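Uncharacterized protein (Parabacteroides distasonis, PDB 3LM3) is of unknown function but is probably a glycoside hydrolase or carbohydrate deacetylase. Local coordinates at residues G217-F222 with M263-I268; L369-D374 with A382-F387. All blocks are in the same frame, centred on the assembly; numbering follows the deposited sequence.

The centre of contact 1 is about 11 Å from the centre of the chain, that of contact 2 about 22 Å; both are largely buried. In contact 1 a loop leaving strand 213-216 packs on helix 255-277 through van der Waals contacts of side chains and one loop carbonyl, with no hydrogen bond between the segments. Contact 2 joins the two arms of a hairpin in the antiparallel sheet, and backbone bonds carry it. The contacts share no element and do not touch, their centres 18 Å apart. That same sheet nevertheless links them: its strand 341-346 meets Phe222 and Ile268 of contact 1, while its strand 357-363 flanks 369-374 of contact 2.

Contact 1 (G217-F222 with M263-I268); sequences GWTMDF and MHTEAI
Thr219 meets the helix with its methyl: CG2 lies 3.8 Å from CG2 of Thr265, the two side chains running alongside in opposing senses. Its hydroxyl is hydrogen-bonded to the backbone N of Ala283 in strand 280-287, which ties this loop to a strand of the parallel sheet as well. Met220, a selenomethionine, turns its side chain from the helix and offers its carbonyl, with O 3.5 Å from Thr265 CG2. That methyl stands opposite the Thr265 backbone N (chi1 -59° for OG1), touching both the Thr219 methyl and the Met220 carbonyl, while OG1 turns back to bond Glu261 O one helical turn earlier and lies 3.6 Å from Asp221 CB. A serine here would keep a hydroxyl but would probably open a gap beside the Thr219 methyl and the Met220 carbonyl, both of which now rest on CG2. Asp221 extends its carboxylate past Thr265 to His264, where OD2 comes 3.5 Å from ring carbon CD2, the two planes 31° apart. This is a close approach without a hydrogen bond: OD2 is bonded to Ser353 OG, and His264 NE2 to Glu345 OE2. The other oxygen, OD1, makes a weak bond to Ile223 N. Phe222 closes the walk, its ring atom CE2 3.8 Å from Ile268 CG2, while Trp174, Phe343 and Trp361 also meet the ring. On the helix, Thr265 and Ile268 are three residues apart, so the Thr265 methyl and the Ile268 branches face the loop together. The arrangement is that of a loop following a beta strand and packed against a helix in an alpha/beta fold, with Asp221 as the N-cap of helix 222-225.

Contact 2 (L369-D374 with A382-F387); sequences LALLRD and AYVIDF
Leu369 lies roughly perpendicular to Val384, its CD1 3.8 Å from Val384 CG1. The same leucine methyl approaches the Phe387 ring obliquely, 4.0 Å from its CD1. On this face Leu371 presents CD2 to the other branch of the valine, 3.7 Å from Val384 CG2, so that the two leucines engage different methyls of Val384. The opposite face carries Ala370 and Leu372. Ile385 reaches both: its CG1 lies 3.7 Å from Ala370 CB, and its CG2 equally far from Leu372 CB. Its CG1 sits between backbone N and carbonyl (chi1 67°), a placement that leaves CG2 directed at Leu372.

A classic beta bulge sets this pattern, with Ile385 and Asp386 both facing Ala370. Ala370 O accepts a bond from Ile385 N at 2.9 Å and a weak one from Asp386 N. Beyond the bulge, Leu372 and Tyr383 exchange two backbone bonds, the one from Tyr383 N nearly straight at 173°. The chemistry implies a hairpin held by its backbone bonds across a one-residue shift in register, with apolar packing on both faces and with Asp386 and Arg373 finding their salt-bridge partners, Arg368 and Glu358, outside the two segments.

Contact 1 (G217-F222 with M263-I268)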
loop_
_atom_site.group_PDB
_atom_site.type_symbol
_atom_site.label_atom_id
_atom_site.label_comp_id
_atom_site.label_asym_id
_atom_site.label_seq_id
_atom_site.Cartn_x
_atom_site.Cartn_y
_atom_site.Cartn_z
ATOM N N GLY A 217 -0.146 0.539 -0.203
ATOM C CA GLY A 217 -1.275 0.477 -1.126
ATOM C C GLY A 217 -2.353 -0.556 -0.809
ATOM O O GLY A 217 -3.533 -0.310 -1.063
ATOM N N TRP A 218 -1.938 -1.746 -0.337
ATOM C CA TRP A 218 -2.832 -2.847 -0.000
ATOM C C TRP A 218 -2.444 -3.470 1.332
ATOM O O TRP A 218 -1.372 -4.066 1.470
ATOM C CB TRP A 218 -2.790 -3.976 -1.042
ATOM C CG TRP A 218 -3.144 -3.687 -2.457
ATOM C CD1 TRP A 218 -4.330 -3.976 -3.068
ATOM C CD2 TRP A 218 -2.305 -3.118 -3.457
ATOM N NE1 TRP A 218 -4.277 -3.617 -4.385
ATOM C CE2 TRP A 218 -3.035 -3.109 -4.658
ATOM C CE3 TRP A 218 -0.999 -2.633 -3.457
ATOM C CZ2 TRP A 218 -2.514 -2.596 -5.842
ATOM C CZ3 TRP A 218 -0.475 -2.132 -4.646
ATOM C CH2 TRP A 218 -1.246 -2.112 -5.818
ATOM N N THR A 219 -3.317 -3.423 2.310
ATOM C CA THR A 219 -3.022 -4.033 3.603
ATOM C C THR A 219 -2.885 -5.548 3.441
ATOM O O THR A 219 -3.799 -6.209 2.950
ATOM C CB THR A 219 -4.109 -3.700 4.613
ATOM O OG1 THR A 219 -4.202 -2.270 4.740
ATOM C CG2 THR A 219 -3.823 -4.355 5.980
HETATM N N MSE A 220 -1.750 -6.064 3.903
HETATM C CA MSE A 220 -1.443 -7.490 3.843
HETATM C C MSE A 220 -1.853 -8.252 5.091
HETATM O O MSE A 220 -1.799 -7.733 6.207
HETATM C CB MSE A 220 0.048 -7.702 3.658
HETATM C CG MSE A 220 0.582 -7.248 2.337
HETATM SE SE MSE A 220 -0.139 -8.238 0.857
HETATM C CE MSE A 220 -1.529 -7.081 0.366
ATOM N N ASP A 221 -2.189 -9.524 4.886
ATOM C CA ASP A 221 -2.175 -10.480 5.991
ATOM C C ASP A 221 -0.702 -10.797 6.191
ATOM O O ASP A 221 -0.060 -11.383 5.325
ATOM C CB ASP A 221 -2.985 -11.704 5.605
ATOM C CG ASP A 221 -3.049 -12.744 6.733
ATOM O OD1 ASP A 221 -2.038 -12.875 7.463
ATOM O OD2 ASP A 221 -4.119 -13.411 6.904
ATOM N N PHE A 222 -0.165 -10.405 7.346
ATOM C CA PHE A 222 1.273 -10.533 7.580
ATOM C C PHE A 222 1.771 -11.970 7.465
ATOM O O PHE A 222 2.895 -12.217 7.013
ATOM C CB PHE A 222 1.659 -9.987 8.957
ATOM C CG PHE A 222 1.573 -8.491 9.091
ATOM C CD1 PHE A 222 2.331 -7.670 8.283
ATOM C CD2 PHE A 222 0.872 -7.910 10.136
ATOM C CE1 PHE A 222 2.312 -6.306 8.449
ATOM C CE2 PHE A 222 0.852 -6.530 10.306
ATOM C CZ PHE A 222 1.601 -5.741 9.488
HETATM N N MSE A 263 -11.923 -9.393 6.421
HETATM C CA MSE A 263 -12.249 -8.935 7.783
HETATM C C MSE A 263 -11.134 -9.254 8.756
HETATM O O MSE A 263 -10.780 -8.416 9.600
HETATM C CB MSE A 263 -13.564 -9.539 8.272
HETATM C CG MSE A 263 -14.793 -9.106 7.445
HETATM SE SE MSE A 263 -15.243 -7.214 7.496
HETATM C CE MSE A 263 -14.368 -6.692 5.836
ATOM N N HIS A 264 -10.573 -10.464 8.665
ATOM C CA HIS A 264 -9.474 -10.866 9.530
ATOM C C HIS A 264 -8.285 -9.914 9.385
ATOM O O HIS A 264 -7.670 -9.482 10.366
ATOM C CB HIS A 264 -9.027 -12.288 9.180
ATOM C CG HIS A 264 -7.761 -12.701 9.857
ATOM N ND1 HIS A 264 -7.750 -13.202 11.137
ATOM C CD2 HIS A 264 -6.465 -12.650 9.450
ATOM C CE1 HIS A 264 -6.502 -13.468 11.482
ATOM N NE2 HIS A 264 -5.702 -13.115 10.489
ATOM N N THR A 265 -7.946 -9.606 8.132
ATOM C CA THR A 265 -6.818 -8.730 7.868
ATOM C C THR A 265 -7.089 -7.339 8.398
ATOM O O THR A 265 -6.198 -6.724 9.030
ATOM C CB THR A 265 -6.467 -8.723 6.388
ATOM O OG1 THR A 265 -6.154 -10.068 5.955
ATOM C CG2 THR A 265 -5.283 -7.823 6.107
ATOM N N GLU A 266 -8.309 -6.842 8.206
ATOM C CA GLU A 266 -8.640 -5.541 8.797
ATOM C C GLU A 266 -8.552 -5.546 10.304
ATOM O O GLU A 266 -8.143 -4.558 10.916
ATOM C CB GLU A 266 -10.003 -5.035 8.352
ATOM C CG GLU A 266 -10.057 -4.756 6.891
ATOM C CD GLU A 266 -11.297 -4.018 6.493
ATOM O OE1 GLU A 266 -12.409 -4.334 7.026
ATOM O OE2 GLU A 266 -11.204 -3.121 5.644
ATOM N N ALA A 267 -8.925 -6.669 10.934
ATOM C CA ALA A 267 -8.919 -6.749 12.395
ATOM C C ALA A 267 -7.503 -6.645 12.992
ATOM O O ALA A 267 -7.351 -6.207 14.127
ATOM C CB ALA A 267 -9.610 -8.021 12.874
ATOM N N ILE A 268 -6.474 -6.997 12.224
ATOM C CA ILE A 268 -5.101 -6.768 12.660
ATOM C C ILE A 268 -4.905 -5.302 13.054
ATOM O O ILE A 268 -4.206 -4.960 14.026
ATOM C CB ILE A 268 -4.093 -7.118 11.542
ATOM C CG1 ILE A 268 -4.220 -8.583 11.136
ATOM C CG2 ILE A 268 -2.625 -6.762 11.919
ATOM C CD1 ILE A 268 -3.380 -8.936 9.853
#

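Contact 2 (L369-D374 with A382-F387)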
loop_
_atom_site.group_PDB
_atom_site.type_symbol
_atom_site.label_atom_id
_atom_site.label_comp_id
_atom_site.label_asym_id
_atom_site.label_seq_id
_atom_site.Cartn_x
_atom_site.Cartn_y
_atom_site.Cartn_z
ATOM N N LEU A 369 11.496 -5.435 12.748
ATOM C CA LEU A 369 11.745 -6.744 13.325
ATOM C C LEU A 369 10.450 -7.547 13.316
ATOM O O LEU A 369 9.438 -7.061 13.780
ATOM C CB LEU A 369 12.223 -6.610 14.769
ATOM C CG LEU A 369 12.361 -7.863 15.637
ATOM C CD1 LEU A 369 13.562 -8.714 15.186
ATOM C CD2 LEU A 369 12.548 -7.477 17.129
ATOM N N ALA A 370 10.533 -8.793 12.840
ATOM C CA ALA A 370 9.408 -9.742 12.914
ATOM C C ALA A 370 9.810 -11.011 13.650
ATOM O O ALA A 370 10.862 -11.604 13.360
ATOM C CB ALA A 370 8.948 -10.134 11.519
ATOM N N LEU A 371 8.940 -11.441 14.557
ATOM C CA LEU A 371 9.106 -12.670 15.311
ATOM C C LEU A 371 7.941 -13.593 14.933
ATOM O O LEU A 371 6.787 -13.133 14.830
ATOM C CB LEU A 371 9.058 -12.375 16.812
ATOM C CG LEU A 371 10.083 -11.379 17.342
ATOM C CD1 LEU A 371 9.836 -11.132 18.849
ATOM C CD2 LEU A 371 11.489 -11.869 17.085
ATOM N N LEU A 372 8.230 -14.872 14.751
ATOM C CA LEU A 372 7.224 -15.859 14.348
ATOM C C LEU A 372 7.298 -17.033 15.303
ATOM O O LEU A 372 8.407 -17.514 15.638
ATOM C CB LEU A 372 7.510 -16.351 12.939
ATOM C CG LEU A 372 6.411 -17.214 12.312
ATOM C CD1 LEU A 372 5.136 -16.416 12.024
ATOM C CD2 LEU A 372 6.919 -17.866 11.050
ATOM N N ARG A 373 6.128 -17.521 15.715
ATOM C CA ARG A 373 6.039 -18.602 16.711
ATOM C C ARG A 373 4.950 -19.594 16.310
ATOM O O ARG A 373 3.901 -19.187 15.832
ATOM C CB ARG A 373 5.737 -18.034 18.088
ATOM C CG ARG A 373 5.702 -19.066 19.205
ATOM C CD ARG A 373 5.666 -18.404 20.590
ATOM N NE ARG A 373 4.450 -17.640 20.854
ATOM C CZ ARG A 373 3.377 -18.099 21.508
ATOM N NH1 ARG A 373 3.357 -19.347 21.963
ATOM N NH2 ARG A 373 2.324 -17.311 21.705
ATOM N N ASP A 374 5.244 -20.885 16.446
ATOM C CA ASP A 374 4.281 -21.970 16.276
ATOM C C ASP A 374 3.646 -22.144 17.636
ATOM O O ASP A 374 4.174 -22.905 18.472
ATOM C CB ASP A 374 5.002 -23.251 15.790
ATOM C CG ASP A 374 4.126 -24.483 15.830
ATOM O OD1 ASP A 374 2.898 -24.330 15.810
ATOM O OD2 ASP A 374 4.687 -25.610 15.906
ATOM N N ALA A 382 9.617 -18.039 19.952
ATOM C CA ALA A 382 9.531 -17.187 18.766
ATOM C C ALA A 382 10.923 -17.081 18.133
ATOM O O ALA A 382 11.950 -17.086 18.826
ATOM C CB ALA A 382 8.994 -15.816 19.121
ATOM N N TYR A 383 10.931 -17.065 16.811
ATOM C CA TYR A 383 12.113 -16.886 16.005
ATOM C C TYR A 383 12.064 -15.571 15.253
ATOM O O TYR A 383 11.036 -15.163 14.749
ATOM C CB TYR A 383 12.234 -18.021 14.986
ATOM C CG TYR A 383 12.538 -19.345 15.627
ATOM C CD1 TYR A 383 11.534 -20.099 16.223
ATOM C CD2 TYR A 383 13.830 -19.817 15.672
ATOM C CE1 TYR A 383 11.830 -21.316 16.843
ATOM C CE2 TYR A 383 14.141 -21.039 16.292
ATOM C CZ TYR A 383 13.131 -21.772 16.869
ATOM O OH TYR A 383 13.423 -22.986 17.493
ATOM N N VAL A 384 13.226 -14.949 15.122
ATOM C CA VAL A 384 13.381 -13.799 14.260
ATOM C C VAL A 384 13.309 -14.274 12.821
ATOM O O VAL A 384 14.131 -15.066 12.367
ATOM C CB VAL A 384 14.749 -13.100 14.479
ATOM C CG1 VAL A 384 14.923 -11.894 13.521
ATOM C CG2 VAL A 384 14.918 -12.624 15.923
ATOM N N ILE A 385 12.327 -13.748 12.073
ATOM C CA ILE A 385 12.231 -14.004 10.639
ATOM C C ILE A 385 12.575 -12.785 9.780
ATOM O O ILE A 385 12.743 -12.908 8.562
ATOM C CB ILE A 385 10.856 -14.590 10.204
ATOM C CG1 ILE A 385 9.720 -13.586 10.378
ATOM C CG2 ILE A 385 10.589 -15.887 10.978
ATOM C CD1 ILE A 385 8.441 -13.997 9.588
ATOM N N ASP A 386 12.659 -11.607 10.395
ATOM C CA ASP A 386 13.080 -10.395 9.692
ATOM C C ASP A 386 13.752 -9.486 10.703
ATOM O O ASP A 386 13.219 -9.242 11.782
ATOM C CB ASP A 386 11.882 -9.671 9.044
ATOM C CG ASP A 386 12.298 -8.634 8.027
ATOM O OD1 ASP A 386 12.638 -7.502 8.474
ATOM O OD2 ASP A 386 12.213 -8.961 6.806
ATOM N N PHE A 387 14.924 -8.969 10.351
ATOM C CA PHE A 387 15.556 -7.886 11.077
ATOM C C PHE A 387 16.251 -7.050 10.030
ATOM O O PHE A 387 17.238 -7.496 9.422
ATOM C CB PHE A 387 16.535 -8.402 12.132
ATOM C CG PHE A 387 17.210 -7.300 12.897
ATOM C CD1 PHE A 387 16.453 -6.422 13.682
ATOM C CD2 PHE A 387 18.578 -7.144 12.853
ATOM C CE1 PHE A 387 17.062 -5.392 14.373
ATOM C CE2 PHE A 387 19.193 -6.104 13.558
ATOM C CZ PHE A 387 18.436 -5.246 14.322
#